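Local coordinates for uncharacterized protein, toxin (Helicobacter pylori, PDB 4LTT) that probably cleaves RNA as the endonuclease toxin of a RelE-family, YafQ-type toxin-antitoxin system, at residues A[56-59]-A[65-68]; A[44-49]-A[67-72]. All coordinates share one frame; numbering follows the deposited sequence.

Interaction 1: residues A[56-59]-A[65-68]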
ATOM      1  N   PHE A  56       4.832   8.527   5.050  1.00  7.16           N
ATOM      2  CA  PHE A  56       4.067   7.541   4.325  1.00  6.28           C
ATOM      3  C   PHE A  56       2.587   7.799   4.388  1.00  5.89           C
ATOM      4  O   PHE A  56       2.081   8.463   5.314  1.00  6.71           O
ATOM      5  CB  PHE A  56       4.440   6.117   4.808  1.00  6.95           C
ATOM      6  CG  PHE A  56       5.815   5.707   4.298  1.00  8.27           C
ATOM      7  CD1 PHE A  56       5.947   4.914   3.147  1.00  8.34           C
ATOM      8  CD2 PHE A  56       6.967   6.168   4.877  1.00  9.88           C
ATOM      9  CE1 PHE A  56       7.213   4.546   2.655  1.00  9.34           C
ATOM     10  CE2 PHE A  56       8.251   5.805   4.369  1.00  9.67           C
ATOM     11  CZ  PHE A  56       8.336   5.031   3.233  1.00  9.84           C
ATOM     12  N   ARG A  57       1.883   7.217   3.450  1.00  5.87           N
ATOM     13  CA  ARG A  57       0.409   7.243   3.373  1.00  6.50           C
ATOM     14  C   ARG A  57      -0.106   5.820   3.463  1.00  6.39           C
ATOM     15  O   ARG A  57       0.627   4.830   3.258  1.00  6.80           O
ATOM     16  CB  ARG A  57      -0.041   7.866   2.029  1.00  6.63           C
ATOM     17  CG  ARG A  57       0.396   9.345   1.891  1.00  7.59           C
ATOM     18  CD  ARG A  57      -0.141   9.971   0.570  1.00  8.85           C
ATOM     19  NE  ARG A  57      -1.576  10.056   0.539  1.00  8.23           N
ATOM     20  CZ  ARG A  57      -2.308  10.977   1.134  1.00  7.86           C
ATOM     21  NH1 ARG A  57      -1.709  11.948   1.837  1.00  7.60           N
ATOM     22  NH2 ARG A  57      -3.621  10.870   1.116  1.00  8.06           N
ATOM     23  N   GLU A  58      -1.405   5.709   3.672  1.00  6.83           N
ATOM     24  CA  GLU A  58      -2.061   4.394   3.848  1.00  7.45           C
ATOM     25  C   GLU A  58      -3.423   4.442   3.087  1.00  6.81           C
ATOM     26  O   GLU A  58      -4.139   5.446   3.199  1.00  6.77           O
ATOM     27  CB  GLU A  58      -2.386   4.172   5.352  1.00  8.97           C
ATOM     28  CG  GLU A  58      -3.029   2.796   5.631  1.00 11.26           C
ATOM     29  CD  GLU A  58      -3.757   2.815   6.978  1.00 12.18           C
ATOM     30  OE1 GLU A  58      -3.056   2.616   7.971  1.00 16.70           O
ATOM     31  OE2 GLU A  58      -4.966   3.058   7.088  1.00 15.32           O
ATOM     32  N   CYS A  59      -3.724   3.347   2.374  1.00  6.96           N
ATOM     33  CA  CYS A  59      -5.068   3.187   1.851  1.00  7.14           C
ATOM     34  C   CYS A  59      -5.500   1.763   2.185  1.00  7.38           C
ATOM     35  O   CYS A  59      -4.699   0.889   2.558  1.00  7.66           O
ATOM     36  CB  CYS A  59      -5.166   3.525   0.378  1.00  6.70           C
ATOM     37  SG  CYS A  59      -4.236   2.467  -0.704  1.00  7.85           S
ATOM     38  N   VAL A  65      -6.607  -5.474   4.667  1.00  9.14           N
ATOM     39  CA  VAL A  65      -5.438  -5.365   3.783  1.00  8.59           C
ATOM     40  C   VAL A  65      -5.176  -3.872   3.491  1.00  7.52           C
ATOM     41  O   VAL A  65      -5.930  -3.275   2.707  1.00  7.95           O
ATOM     42  CB  VAL A  65      -5.599  -6.162   2.489  1.00  8.79           C
ATOM     43  CG1 VAL A  65      -4.280  -6.006   1.728  1.00 10.83           C
ATOM     44  CG2 VAL A  65      -5.784  -7.635   2.764  1.00 10.12           C
ATOM     45  N   LEU A  66      -4.160  -3.339   4.144  1.00  6.66           N
ATOM     46  CA  LEU A  66      -3.763  -1.959   4.018  1.00  6.37           C
ATOM     47  C   LEU A  66      -2.526  -1.871   3.201  1.00  7.23           C
ATOM     48  O   LEU A  66      -1.628  -2.697   3.376  1.00  7.78           O
ATOM     49  CB  LEU A  66      -3.510  -1.385   5.395  1.00  8.15           C
ATOM     50  CG  LEU A  66      -4.619  -1.555   6.422  1.00 10.12           C
ATOM     51  CD1 LEU A  66      -4.171  -1.018   7.737  1.00 10.82           C
ATOM     52  CD2 LEU A  66      -5.912  -0.990   5.999  1.00 13.52           C
ATOM     53  N   LEU A  67      -2.450  -0.882   2.313  1.00  6.74           N
ATOM     54  CA  LEU A  67      -1.237  -0.605   1.539  1.00  5.88           C
ATOM     55  C   LEU A  67      -0.583   0.647   2.162  1.00  5.97           C
ATOM     56  O   LEU A  67      -1.230   1.710   2.274  1.00  6.83           O
ATOM     57  CB  LEU A  67      -1.637  -0.347   0.082  1.00  5.86           C
ATOM     58  CG  LEU A  67      -0.457   0.129  -0.805  1.00  6.04           C
ATOM     59  CD1 LEU A  67       0.569  -0.980  -0.986  1.00  6.77           C
ATOM     60  CD2 LEU A  67      -0.993   0.641  -2.146  1.00  7.34           C
ATOM     61  N   VAL A  68       0.697   0.553   2.490  1.00  5.98           N
ATOM     62  CA  VAL A  68       1.491   1.694   2.979  1.00  6.27           C
ATOM     63  C   VAL A  68       2.432   2.071   1.877  1.00  5.54           C
ATOM     64  O   VAL A  68       3.161   1.171   1.350  1.00  6.14           O
ATOM     65  CB  VAL A  68       2.218   1.359   4.286  1.00  6.43           C
ATOM     66  CG1 VAL A  68       3.070   2.553   4.725  1.00  6.65           C
ATOM     67  CG2 VAL A  68       1.205   1.017   5.381  1.00  7.38           C
TER
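Cys59 and Leu67 face each other as a hydrogen-bonded antiparallel pair and join the two strands through a reciprocal pair of backbone hydrogen bonds. Cys59 N donates to Leu67 O at 3.0 Å, and Leu67 N returns a bond to Cys59 O at 2.9 Å; both bonds have N-H...O angles of 159°. Glu58 and Val68 form the neighbouring non-hydrogen-bonded pair, with CA atoms 4.5 Å apart. Here CA-H groups meet carbonyl oxygens instead: Glu58 CA lies 3.2 Å from Leu67 O, which thereby receives a second hydrogen beside the amide of Cys59, and Val68 CA approaches Arg57 O.

Apolar contacts follow the two faces of the sheet. On one, the sulfur of Cys59 lies alongside Leu67, with SG 3.9 Å from Leu67 CB; its chi1 of 64° sets SG between the backbone N and the carbonyl carbon, which turns it toward Leu67 CB and CD2. A small sulfhydryl and a leucine suit this face, since helix 25-35 packs on both through Val30, Leu27 and Leu34. On the other face lie Glu58 and Val68. Val68 CG1 meets Phe56 CB at 3.8 Å, the two side chains crossing at about a right angle. Val68 branches at CB, so CG1 lies close to the backbone, 3.6 Å from Arg57 O.

Glu58 holds CG anti to the backbone N (chi1 -178°) and extends beyond it, bringing OE1 within 3.8 Å of the methyl CD1 of Leu66. Arg57 turns away to form a salt bridge with Asp46.

The arrangement is a beta hairpin of strands 57-60 and 65-72 in the RelE-type toxin sheet, bearing Glu58, a copper ligand in the metal-bound protein.

Interaction 2: residues A[44-49]-A[67-72]; sequences FQDHAL and LVYLVK
Asp46 and Tyr69 meet through a short hydrogen bond, in which Tyr69 OH donates to Asp46 OD1 at 2.6 Å. The bond uses the syn lone pair of OD1, on the side of the other carboxylate oxygen, and Asp46 OD2 consequently lies only 3.0 Å from Tyr69 OH. The carboxylate comes to the edge of the ring and lies nearly coplanar with it, the two planes 12° apart, although the side chains themselves cross at about a right angle.

Torsions explain this reach. Tyr69 has chi1 of 70°, which places its ring between the backbone N and the carbonyl carbon, and the phenol then extends toward residues 44-49. Asp46 answers with CG anti to its own amide nitrogen (chi1 -173°), which carries the carboxylate to the edge of the Tyr69 ring, where OD1 meets OH. A tyrosine suits the place because its ring can pack among Leu34, Leu76 and Leu78 while its hydroxyl reaches a polar partner. Arg57 bonds to both ends of the pair, pairing NH2 with Asp46 OD2 and NE with Tyr69 OH, and its positive charge would be expected to stabilise the carboxylate.

Nearby, Leu49 sends CD1 to within 4.0 Å of Val68 CG1, an apolar touch made at about a right angle. Within residues 44-49, His47 ND1, from the start of strand 47-48, donates to Gln45 O at 2.7 Å; this bond fixes the rotation of the ring.

Residues flanking the short edge strand 47-48 on either side are thus tied to strand 65-72 by side chains that reach past the intervening strand 57-60, within the mixed sheet of the RelE-type fold.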
ATOM      1  N   PHE A  44     -11.356   3.778  -0.353  1.00  9.82           N
ATOM      2  CA  PHE A  44      -9.957   3.398  -0.094  1.00  8.95           C
ATOM      3  C   PHE A  44      -9.472   4.065   1.168  1.00  8.74           C
ATOM      4  O   PHE A  44      -8.364   3.771   1.653  1.00  8.52           O
ATOM      5  CB  PHE A  44      -9.114   3.684  -1.302  1.00 10.50           C
ATOM      6  CG  PHE A  44      -9.430   2.755  -2.422  1.00  9.84           C
ATOM      7  CD1 PHE A  44      -9.155   1.439  -2.313  1.00 12.14           C
ATOM      8  CD2 PHE A  44     -10.152   3.196  -3.517  1.00 11.38           C
ATOM      9  CE1 PHE A  44      -9.467   0.496  -3.334  1.00 13.03           C
ATOM     10  CE2 PHE A  44     -10.456   2.277  -4.551  1.00 13.53           C
ATOM     11  CZ  PHE A  44     -10.169   0.933  -4.429  1.00 14.58           C
ATOM     12  N   GLN A  45     -10.190   5.044   1.737  1.00  7.89           N
ATOM     13  CA  GLN A  45      -9.723   5.693   3.007  1.00  9.18           C
ATOM     14  C   GLN A  45      -8.286   6.124   2.941  1.00  7.76           C
ATOM     15  O   GLN A  45      -7.532   6.004   3.893  1.00  8.11           O
ATOM     16  CB  GLN A  45      -9.923   4.786   4.196  1.00  9.72           C
ATOM     17  CG  GLN A  45     -11.428   4.490   4.437  1.00 13.02           C
ATOM     18  CD  GLN A  45     -11.562   3.589   5.659  1.00 15.30           C
ATOM     19  OE1 GLN A  45     -11.046   3.891   6.720  1.00 19.43           O
ATOM     20  NE2 GLN A  45     -12.201   2.462   5.486  1.00 20.00           N
ATOM     21  N   ASP A  46      -7.933   6.732   1.823  1.00  7.60           N
ATOM     22  CA  ASP A  46      -6.523   7.129   1.583  1.00  7.15           C
ATOM     23  C   ASP A  46      -6.152   8.333   2.481  1.00  7.06           C
ATOM     24  O   ASP A  46      -6.953   9.313   2.581  1.00  8.10           O
ATOM     25  CB  ASP A  46      -6.338   7.515   0.102  1.00  7.28           C
ATOM     26  CG  ASP A  46      -4.925   7.750  -0.230  1.00  7.53           C
ATOM     27  OD1 ASP A  46      -4.136   6.862   0.014  1.00  8.12           O
ATOM     28  OD2 ASP A  46      -4.570   8.841  -0.730  1.00  9.07           O
ATOM     29  N   HIS A  47      -5.047   8.289   3.168  1.00  6.79           N
ATOM     30  CA  HIS A  47      -4.639   9.382   4.040  1.00  7.36           C
ATOM     31  C   HIS A  47      -3.209   9.336   4.396  1.00  7.91           C
ATOM     32  O   HIS A  47      -2.545   8.306   4.200  1.00  7.64           O
ATOM     33  CB  HIS A  47      -5.527   9.364   5.311  1.00  8.21           C
ATOM     34  CG  HIS A  47      -5.349   8.132   6.176  1.00  8.93           C
ATOM     35  ND1 HIS A  47      -5.921   6.932   5.911  1.00 10.00           N
ATOM     36  CD2 HIS A  47      -4.663   7.992   7.381  1.00  9.88           C
ATOM     37  CE1 HIS A  47      -5.634   6.050   6.909  1.00 11.67           C
ATOM     38  NE2 HIS A  47      -4.811   6.684   7.776  1.00 10.45           N
ATOM     39  N   ALA A  48      -2.686  10.400   5.003  1.00  7.74           N
ATOM     40  CA  ALA A  48      -1.345  10.447   5.473  1.00  7.08           C
ATOM     41  C   ALA A  48      -1.241   9.856   6.830  1.00  8.05           C
ATOM     42  O   ALA A  48      -2.086  10.106   7.742  1.00  8.71           O
ATOM     43  CB  ALA A  48      -0.869  11.910   5.465  1.00  8.99           C
ATOM     44  N   LEU A  49      -0.213   9.034   7.045  1.00  6.97           N
ATOM     45  CA  LEU A  49       0.107   8.520   8.389  1.00  8.49           C
ATOM     46  C   LEU A  49       0.788   9.573   9.239  1.00  9.29           C
ATOM     47  O   LEU A  49       1.225  10.646   8.779  1.00  9.91           O
ATOM     48  CB  LEU A  49       0.970   7.295   8.305  1.00  8.01           C
ATOM     49  CG  LEU A  49       0.299   6.127   7.564  1.00  7.79           C
ATOM     50  CD1 LEU A  49       1.370   5.023   7.347  1.00  9.04           C
ATOM     51  CD2 LEU A  49      -0.872   5.658   8.433  1.00  9.74           C
ATOM     52  N   LEU A  67      -2.450  -0.882   2.313  1.00  6.74           N
ATOM     53  CA  LEU A  67      -1.237  -0.605   1.539  1.00  5.88           C
ATOM     54  C   LEU A  67      -0.583   0.647   2.162  1.00  5.97           C
ATOM     55  O   LEU A  67      -1.230   1.710   2.274  1.00  6.83           O
ATOM     56  CB  LEU A  67      -1.637  -0.347   0.082  1.00  5.86           C
ATOM     57  CG  LEU A  67      -0.457   0.129  -0.805  1.00  6.04           C
ATOM     58  CD1 LEU A  67       0.569  -0.980  -0.986  1.00  6.77           C
ATOM     59  CD2 LEU A  67      -0.993   0.641  -2.146  1.00  7.34           C
ATOM     60  N   VAL A  68       0.697   0.553   2.490  1.00  5.98           N
ATOM     61  CA  VAL A  68       1.491   1.694   2.979  1.00  6.27           C
ATOM     62  C   VAL A  68       2.432   2.071   1.877  1.00  5.54           C
ATOM     63  O   VAL A  68       3.161   1.171   1.350  1.00  6.14           O
ATOM     64  CB  VAL A  68       2.218   1.359   4.286  1.00  6.43           C
ATOM     65  CG1 VAL A  68       3.070   2.553   4.725  1.00  6.65           C
ATOM     66  CG2 VAL A  68       1.205   1.017   5.381  1.00  7.38           C
ATOM     67  N   TYR A  69       2.431   3.350   1.467  1.00  5.43           N
ATOM     68  CA  TYR A  69       3.155   3.760   0.251  1.00  5.58           C
ATOM     69  C   TYR A  69       3.618   5.158   0.409  1.00  5.37           C
ATOM     70  O   TYR A  69       3.197   5.901   1.306  1.00  6.02           O
ATOM     71  CB  TYR A  69       2.258   3.598  -1.008  1.00  5.36           C
ATOM     72  CG  TYR A  69       1.137   4.598  -1.032  1.00  5.32           C
ATOM     73  CD1 TYR A  69       1.331   5.844  -1.648  1.00  5.65           C
ATOM     74  CD2 TYR A  69      -0.077   4.353  -0.452  1.00  6.01           C
ATOM     75  CE1 TYR A  69       0.286   6.771  -1.686  1.00  5.37           C
ATOM     76  CE2 TYR A  69      -1.098   5.290  -0.437  1.00  5.66           C
ATOM     77  CZ  TYR A  69      -0.905   6.515  -1.054  1.00  5.72           C
ATOM     78  OH  TYR A  69      -1.900   7.462  -1.067  1.00  6.86           O
ATOM     79  N   LEU A  70       4.486   5.589  -0.507  1.00  5.30           N
ATOM     80  CA  LEU A  70       5.012   6.951  -0.525  1.00  5.94           C
ATOM     81  C   LEU A  70       5.333   7.346  -1.948  1.00  6.26           C
ATOM     82  O   LEU A  70       6.050   6.629  -2.666  1.00  6.22           O
ATOM     83  CB  LEU A  70       6.287   7.042   0.348  1.00  6.74           C
ATOM     84  CG  LEU A  70       7.007   8.390   0.306  1.00  6.62           C
ATOM     85  CD1 LEU A  70       6.194   9.509   0.895  1.00  8.04           C
ATOM     86  CD2 LEU A  70       8.318   8.255   1.044  1.00  8.66           C
ATOM     87  N   VAL A  71       4.952   8.554  -2.334  1.00  6.72           N
ATOM     88  CA  VAL A  71       5.443   9.142  -3.581  1.00  7.12           C
ATOM     89  C   VAL A  71       6.672   9.977  -3.215  1.00  7.93           C
ATOM     90  O   VAL A  71       6.560  10.907  -2.380  1.00  8.28           O
ATOM     91  CB  VAL A  71       4.345   9.995  -4.215  1.00  7.54           C
ATOM     92  CG1 VAL A  71       4.904  10.795  -5.415  1.00 10.17           C
ATOM     93  CG2 VAL A  71       3.218   9.157  -4.688  1.00  9.73           C
ATOM     94  N   LYS A  72       7.805   9.660  -3.780  1.00  8.39           N
ATOM     95  CA  LYS A  72       8.988  10.469  -3.484  1.00  9.71           C
ATOM     96  C   LYS A  72       9.861  10.484  -4.726  1.00  8.70           C
ATOM     97  O   LYS A  72      10.205   9.439  -5.245  1.00  8.17           O
ATOM     98  CB  LYS A  72       9.767   9.880  -2.352  1.00 10.45           C
ATOM     99  CG  LYS A  72      11.043  10.629  -2.049  1.00 11.16           C
ATOM    100  CD  LYS A  72      11.779  10.093  -0.884  1.00 12.57           C
ATOM    101  CE  LYS A  72      13.027  10.940  -0.636  1.00 14.13           C
ATOM    102  NZ  LYS A  72      13.733  10.433   0.580  1.00 17.65           N
TER

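In the fold
Both interactions use strand 65-72, sharing Leu67 and Val68, and their centres lie about 5 Å apart. Strand 57-60 stands between its two neighbours: Glu58 N lies 2.9 Å from His47 O, and Arg57 N lies 2.8 Å from Tyr69 O, both probable hydrogen bonds, so the hairpin of interaction 1 is extended by the edge strand of interaction 2. Copper binds Glu58 and His84 in a copper-bound structure of this protein but is absent here; His84 is also the predicted proton donor. The side chain of Leu66 in interaction 1 comes within about 4 Å of that of His84, whereas Leu49 in interaction 2 stays about 8 Å from it while lying beside Glu58.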